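Local coordinates for dicer Related Helicase (Caenorhabditis elegans, PDB 6M6Q), which probably hydrolyses ATP as an RNA-binding RIG-I-like helicase, of which this chain is the helical N-terminal domain, at residues K201-N206 / Y291-A296; T213-F218 / G274-D279. All blocks are in the same frame, centred on the assembly; numbering follows the deposited sequence.

Contact 1 and contact 2 are neighbouring parts of one helical core. Their centres are 13 Å apart, and both lie on the same side of the chain's centre. Helix 196-204 supplies one side of contact 1 and helix 210-221, the next in the chain, one side of contact 2. Leucines join the two contacts: Leu203 CD1 is 3.7 Å from Leu216 CD1. The phenylalanines meet as well, with Phe293 CE1 4.1 Å from Phe275 CE2. Thr213 OG1 also lies close to the end of helix 196-204, 3.2 Å from Leu203 O. Both contacts are structural packing. The ATPase motor of this helicase family lies in a later part of the protein.

Contact 1: residues K201-N206 / Y291-A296; sequences KHLKSN and YGFIDA
Gly292 faces Leu203 and Asn206 where helices 196-204 and 288-295 pack in the all-helical N-terminal domain, which may include CARD-like helical bundles. No hydrogen bond crosses between the two segments. Asn206 comes in from the loop after helix 196-204. Its CG is anti to the backbone N (chi1 -162°), and this places the amide beside Gly292. Asn206 ND2 ends 3.7 Å from Gly292 CA. The other end of the amide, OD1, accepts a hydrogen bond from the backbone N of Arg208, which limits its rotation. The two methyls of Leu203 part company: one goes to the Gly292 carbonyl, the other over the Phe293 ring. Leu203 CD2 lies 3.4 Å from Gly292 O. Leu203 CD1 makes a CH-pi contact with Phe293, 4.1 Å from the ring centroid and 21° off the ring normal. Phe269 also meets the Phe293 ring, with the two planes at about 55°. An alanine at Leu203 would remove both methyl branches and would probably open a gap over the Phe293 ring and beside Gly292 O. Ala296 closes the contact. Ala296 CB packs against two neighbours, 3.7 Å from His202 CB and 3.9 Å from Leu203 CG. The backbones are nearest here, with the CA atoms of His202 and Ala296 5.0 Å apart. The His202 ring meets Ala296 O obliquely, while its ND1 makes a weak hydrogen bond to Ile198 O.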
loop_
_atom_site.group_PDB
_atom_site.type_symbol
_atom_site.label_atom_id
_atom_site.label_comp_id
_atom_site.label_asym_id
_atom_site.label_seq_id
_atom_site.Cartn_x
_atom_site.Cartn_y
_atom_site.Cartn_z
ATOM N N LYS B 201 0.886 -4.482 -25.407
ATOM C CA LYS B 201 1.766 -4.380 -26.611
ATOM C C LYS B 201 2.657 -5.629 -26.712
ATOM O O LYS B 201 2.752 -6.190 -27.827
ATOM C CB LYS B 201 2.605 -3.098 -26.550
ATOM C CG LYS B 201 3.683 -2.959 -27.624
ATOM C CD LYS B 201 4.346 -1.567 -27.685
ATOM C CE LYS B 201 5.111 -1.177 -26.425
ATOM N NZ LYS B 201 6.278 -2.064 -26.159
ATOM N N HIS B 202 3.282 -6.048 -25.605
ATOM C CA HIS B 202 4.265 -7.165 -25.574
ATOM C C HIS B 202 3.546 -8.508 -25.714
ATOM O O HIS B 202 4.131 -9.418 -26.347
ATOM C CB HIS B 202 5.132 -7.118 -24.314
ATOM C CG HIS B 202 6.210 -6.088 -24.373
ATOM N ND1 HIS B 202 6.293 -5.054 -23.458
ATOM C CD2 HIS B 202 7.234 -5.906 -25.237
ATOM C CE1 HIS B 202 7.334 -4.296 -23.744
ATOM N NE2 HIS B 202 7.931 -4.801 -24.821
ATOM N N LEU B 203 2.337 -8.637 -25.157
ATOM C CA LEU B 203 1.549 -9.895 -25.249
ATOM C C LEU B 203 1.069 -10.066 -26.694
ATOM O O LEU B 203 0.993 -11.216 -27.161
ATOM C CB LEU B 203 0.368 -9.871 -24.267
ATOM C CG LEU B 203 0.716 -10.090 -22.791
ATOM C CD1 LEU B 203 -0.508 -9.836 -21.922
ATOM C CD2 LEU B 203 1.278 -11.496 -22.526
ATOM N N LYS B 204 0.788 -8.955 -27.379
ATOM C CA LYS B 204 0.343 -8.941 -28.797
ATOM C C LYS B 204 1.488 -9.416 -29.700
ATOM O O LYS B 204 1.192 -9.912 -30.783
ATOM C CB LYS B 204 -0.126 -7.541 -29.194
ATOM C CG LYS B 204 -1.179 -7.506 -30.286
ATOM C CD LYS B 204 -1.848 -6.164 -30.411
ATOM C CE LYS B 204 -2.845 -6.116 -31.545
ATOM N NZ LYS B 204 -3.366 -4.745 -31.740
ATOM N N SER B 205 2.740 -9.277 -29.247
ATOM C CA SER B 205 3.978 -9.631 -29.995
ATOM C C SER B 205 4.484 -11.012 -29.573
ATOM O O SER B 205 5.509 -11.444 -30.118
ATOM C CB SER B 205 5.050 -8.593 -29.790
ATOM O OG SER B 205 4.613 -7.310 -30.226
ATOM N N ASN B 206 3.809 -11.660 -28.620
ATOM C CA ASN B 206 4.156 -13.017 -28.097
ATOM C C ASN B 206 3.452 -14.085 -28.950
ATOM O O ASN B 206 2.219 -14.114 -29.024
ATOM C CB ASN B 206 3.783 -13.126 -26.608
ATOM C CG ASN B 206 4.465 -14.267 -25.873
ATOM O OD1 ASN B 206 4.949 -15.218 -26.480
ATOM N ND2 ASN B 206 4.499 -14.186 -24.551
ATOM N N TYR B 291 3.825 -16.768 -17.466
ATOM C CA TYR B 291 5.236 -16.480 -17.828
ATOM C C TYR B 291 5.249 -15.482 -18.995
ATOM O O TYR B 291 6.182 -14.685 -19.070
ATOM C CB TYR B 291 6.008 -17.783 -18.095
ATOM C CG TYR B 291 6.135 -18.676 -16.884
ATOM C CD1 TYR B 291 6.616 -18.179 -15.682
ATOM C CD2 TYR B 291 5.739 -20.007 -16.916
ATOM C CE1 TYR B 291 6.695 -18.972 -14.546
ATOM C CE2 TYR B 291 5.810 -20.814 -15.787
ATOM C CZ TYR B 291 6.287 -20.292 -14.596
ATOM O OH TYR B 291 6.379 -21.071 -13.476
ATOM N N GLY B 292 4.210 -15.492 -19.836
ATOM C CA GLY B 292 4.002 -14.501 -20.916
ATOM C C GLY B 292 3.791 -13.093 -20.372
ATOM O O GLY B 292 4.283 -12.134 -20.995
ATOM N N PHE B 293 3.063 -12.978 -19.263
ATOM C CA PHE B 293 2.800 -11.712 -18.525
ATOM C C PHE B 293 4.120 -11.179 -17.944
ATOM O O PHE B 293 4.377 -9.955 -18.050
ATOM C CB PHE B 293 1.758 -11.929 -17.417
ATOM C CG PHE B 293 0.388 -11.350 -17.690
ATOM C CD1 PHE B 293 -0.552 -12.051 -18.436
ATOM C CD2 PHE B 293 0.015 -10.123 -17.157
ATOM C CE1 PHE B 293 -1.807 -11.513 -18.686
ATOM C CE2 PHE B 293 -1.244 -9.592 -17.406
ATOM C CZ PHE B 293 -2.152 -10.290 -18.168
ATOM N N ILE B 294 4.934 -12.074 -17.360
ATOM C CA ILE B 294 6.255 -11.748 -16.738
ATOM C C ILE B 294 7.177 -11.170 -17.818
ATOM O O ILE B 294 7.865 -10.156 -17.536
ATOM C CB ILE B 294 6.874 -12.992 -16.064
ATOM C CG1 ILE B 294 6.038 -13.467 -14.878
ATOM C CG2 ILE B 294 8.324 -12.738 -15.658
ATOM C CD1 ILE B 294 6.548 -14.742 -14.257
ATOM N N ASP B 295 7.162 -11.764 -19.018
ATOM C CA ASP B 295 8.005 -11.337 -20.164
ATOM C C ASP B 295 7.448 -10.026 -20.738
ATOM O O ASP B 295 8.202 -9.336 -21.429
ATOM C CB ASP B 295 8.134 -12.452 -21.212
ATOM C CG ASP B 295 9.052 -13.592 -20.780
ATOM O OD1 ASP B 295 10.126 -13.292 -20.199
ATOM O OD2 ASP B 295 8.682 -14.777 -21.010
ATOM N N ALA B 296 6.178 -9.705 -20.459
ATOM C CA ALA B 296 5.487 -8.473 -20.910
ATOM C C ALA B 296 5.643 -7.352 -19.864
ATOM O O ALA B 296 5.217 -6.201 -20.147
ATOM C CB ALA B 296 4.030 -8.783 -21.179
#

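Contact 2: residues T213-F218 / G274-D279; sequences TTILAF and GFKSND
This contact fastens a loop to a helix of the N-terminal domain: Ile215 and Leu216 of helix 210-221 meet Gly274, Phe275 and Lys276 of the loop between helices 262-271 and 288-295. Apolar side chains carry most of it, and no hydrogen bond crosses it. Phe275 presents the edge of its ring to the helix. Leu216 CG lies in the ring plane, 3.8 Å from Phe275 CZ. The two methyls of Leu216 also reach this corner, and Leu216 CD2 is 3.9 Å from Phe275 CZ. Ile215 takes the neighbouring part of the rim, with Ile215 CG2 4.1 Å from Phe275 CE1. The two branches of Ile215 meet different partners. CG2 is anti to the backbone N and turns to the ring. CG1 is anti to the carbonyl carbon (chi1 -73°) and carries CD1 out over the loop backbone. There Ile215 CD1 lies 3.7 Å from Gly274 O and 4.1 Å from Phe275 CA. Gly274 is also where the backbones come nearest, its CA 6.9 Å from that of Ile215. Lys276 bends at its last torsion (chi4 72°), and Lys276 NZ comes within 4.0 Å of Ile215 CD1. This last touch lies at the exposed margin, whereas Phe275 and Leu216 are buried. The loop has further partners. Phe275 O accepts a hydrogen bond from Thr163 OG1, and the Phe275 ring meets Trp289 edge-to-face. On the helix side, Leu216 also packs on Met200 of helix 196-204 and on Met268 and Ala271 of helix 262-271. Phe275 thus joins the loop to helix 288-295 as well as to helix 210-221, while Leu216 brings in helices 196-204 and 262-271.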
loop_
_atom_site.group_PDB
_atom_site.type_symbol
_atom_site.label_atom_id
_atom_site.label_comp_id
_atom_site.label_asym_id
_atom_site.label_seq_id
_atom_site.Cartn_x
_atom_site.Cartn_y
_atom_site.Cartn_z
ATOM N N THR B 213 -4.487 -12.956 -25.706
ATOM C CA THR B 213 -4.542 -11.544 -26.173
ATOM C C THR B 213 -5.948 -11.249 -26.733
ATOM O O THR B 213 -6.480 -10.143 -26.453
ATOM C CB THR B 213 -3.429 -11.254 -27.193
ATOM O OG1 THR B 213 -2.162 -11.530 -26.589
ATOM C CG2 THR B 213 -3.445 -9.824 -27.694
ATOM N N THR B 214 -6.548 -12.204 -27.455
ATOM C CA THR B 214 -7.895 -12.060 -28.058
ATOM C C THR B 214 -8.924 -11.846 -26.938
ATOM O O THR B 214 -9.720 -10.895 -27.046
ATOM C CB THR B 214 -8.222 -13.251 -28.967
ATOM O OG1 THR B 214 -7.315 -13.222 -30.070
ATOM C CG2 THR B 214 -9.642 -13.230 -29.476
ATOM N N ILE B 215 -8.851 -12.626 -25.859
ATOM C CA ILE B 215 -9.772 -12.486 -24.684
ATOM C C ILE B 215 -9.513 -11.120 -24.030
ATOM O O ILE B 215 -10.494 -10.403 -23.797
ATOM C CB ILE B 215 -9.634 -13.673 -23.695
ATOM C CG1 ILE B 215 -10.254 -14.955 -24.263
ATOM C CG2 ILE B 215 -10.233 -13.342 -22.330
ATOM C CD1 ILE B 215 -9.573 -16.238 -23.802
ATOM N N LEU B 216 -8.237 -10.730 -23.860
ATOM C CA LEU B 216 -7.859 -9.448 -23.195
ATOM C C LEU B 216 -8.421 -8.275 -23.986
ATOM O O LEU B 216 -9.049 -7.427 -23.362
ATOM C CB LEU B 216 -6.342 -9.342 -23.052
ATOM C CG LEU B 216 -5.740 -10.202 -21.944
ATOM C CD1 LEU B 216 -4.221 -10.090 -21.931
ATOM C CD2 LEU B 216 -6.322 -9.827 -20.589
ATOM N N ALA B 217 -8.239 -8.268 -25.313
ATOM C CA ALA B 217 -8.690 -7.187 -26.229
ATOM C C ALA B 217 -10.204 -6.997 -26.103
ATOM O O ALA B 217 -10.665 -5.839 -26.049
ATOM C CB ALA B 217 -8.299 -7.502 -27.646
ATOM N N PHE B 218 -10.953 -8.091 -26.016
ATOM C CA PHE B 218 -12.434 -8.061 -26.016
ATOM C C PHE B 218 -12.951 -7.549 -24.663
ATOM O O PHE B 218 -13.858 -6.674 -24.666
ATOM C CB PHE B 218 -13.017 -9.433 -26.348
ATOM C CG PHE B 218 -14.509 -9.482 -26.189
ATOM C CD1 PHE B 218 -15.340 -8.859 -27.112
ATOM C CD2 PHE B 218 -15.074 -10.029 -25.050
ATOM C CE1 PHE B 218 -16.711 -8.813 -26.912
ATOM C CE2 PHE B 218 -16.447 -10.015 -24.868
ATOM C CZ PHE B 218 -17.263 -9.406 -25.801
ATOM N N GLY B 274 -10.634 -15.932 -17.973
ATOM C CA GLY B 274 -11.274 -16.444 -19.205
ATOM C C GLY B 274 -10.332 -17.315 -20.021
ATOM O O GLY B 274 -10.833 -18.108 -20.865
ATOM N N PHE B 275 -9.024 -17.176 -19.800
ATOM C CA PHE B 275 -7.960 -17.947 -20.503
ATOM C C PHE B 275 -8.221 -19.463 -20.365
ATOM O O PHE B 275 -8.591 -19.925 -19.281
ATOM C CB PHE B 275 -6.573 -17.608 -19.949
ATOM C CG PHE B 275 -6.130 -16.169 -20.060
ATOM C CD1 PHE B 275 -6.873 -15.218 -20.758
ATOM C CD2 PHE B 275 -4.955 -15.762 -19.442
ATOM C CE1 PHE B 275 -6.444 -13.902 -20.831
ATOM C CE2 PHE B 275 -4.515 -14.452 -19.537
ATOM C CZ PHE B 275 -5.258 -13.525 -20.228
ATOM N N LYS B 276 -8.072 -20.205 -21.460
ATOM C CA LYS B 276 -8.281 -21.678 -21.511
ATOM C C LYS B 276 -6.918 -22.338 -21.400
ATOM O O LYS B 276 -6.082 -22.072 -22.287
ATOM C CB LYS B 276 -8.961 -22.093 -22.823
ATOM C CG LYS B 276 -10.412 -21.642 -22.992
ATOM C CD LYS B 276 -10.947 -21.771 -24.413
ATOM C CE LYS B 276 -12.112 -20.842 -24.709
ATOM N NZ LYS B 276 -11.674 -19.426 -24.829
ATOM N N SER B 277 -6.675 -23.120 -20.344
ATOM C CA SER B 277 -5.365 -23.783 -20.125
ATOM C C SER B 277 -5.538 -25.243 -19.680
ATOM O O SER B 277 -4.506 -25.864 -19.323
ATOM C CB SER B 277 -4.485 -22.983 -19.166
ATOM O OG SER B 277 -4.790 -23.257 -17.801
ATOM N N ASN B 278 -6.729 -25.829 -19.879
ATOM C CA ASN B 278 -7.030 -27.229 -19.463
ATOM C C ASN B 278 -6.216 -28.208 -20.332
ATOM O O ASN B 278 -5.546 -29.091 -19.741
ATOM C CB ASN B 278 -8.533 -27.521 -19.475
ATOM C CG ASN B 278 -9.248 -26.938 -18.271
ATOM O OD1 ASN B 278 -8.716 -26.064 -17.592
ATOM N ND2 ASN B 278 -10.450 -27.423 -17.991
ATOM N N ASP B 279 -6.200 -28.005 -21.658
ATOM C CA ASP B 279 -5.624 -28.958 -22.651
ATOM C C ASP B 279 -4.092 -28.885 -22.640
ATOM O O ASP B 279 -3.465 -29.866 -23.081
ATOM C CB ASP B 279 -6.162 -28.694 -24.060
ATOM C CG ASP B 279 -7.669 -28.837 -24.167
ATOM O OD1 ASP B 279 -8.210 -29.791 -23.575
ATOM O OD2 ASP B 279 -8.288 -27.999 -24.847
#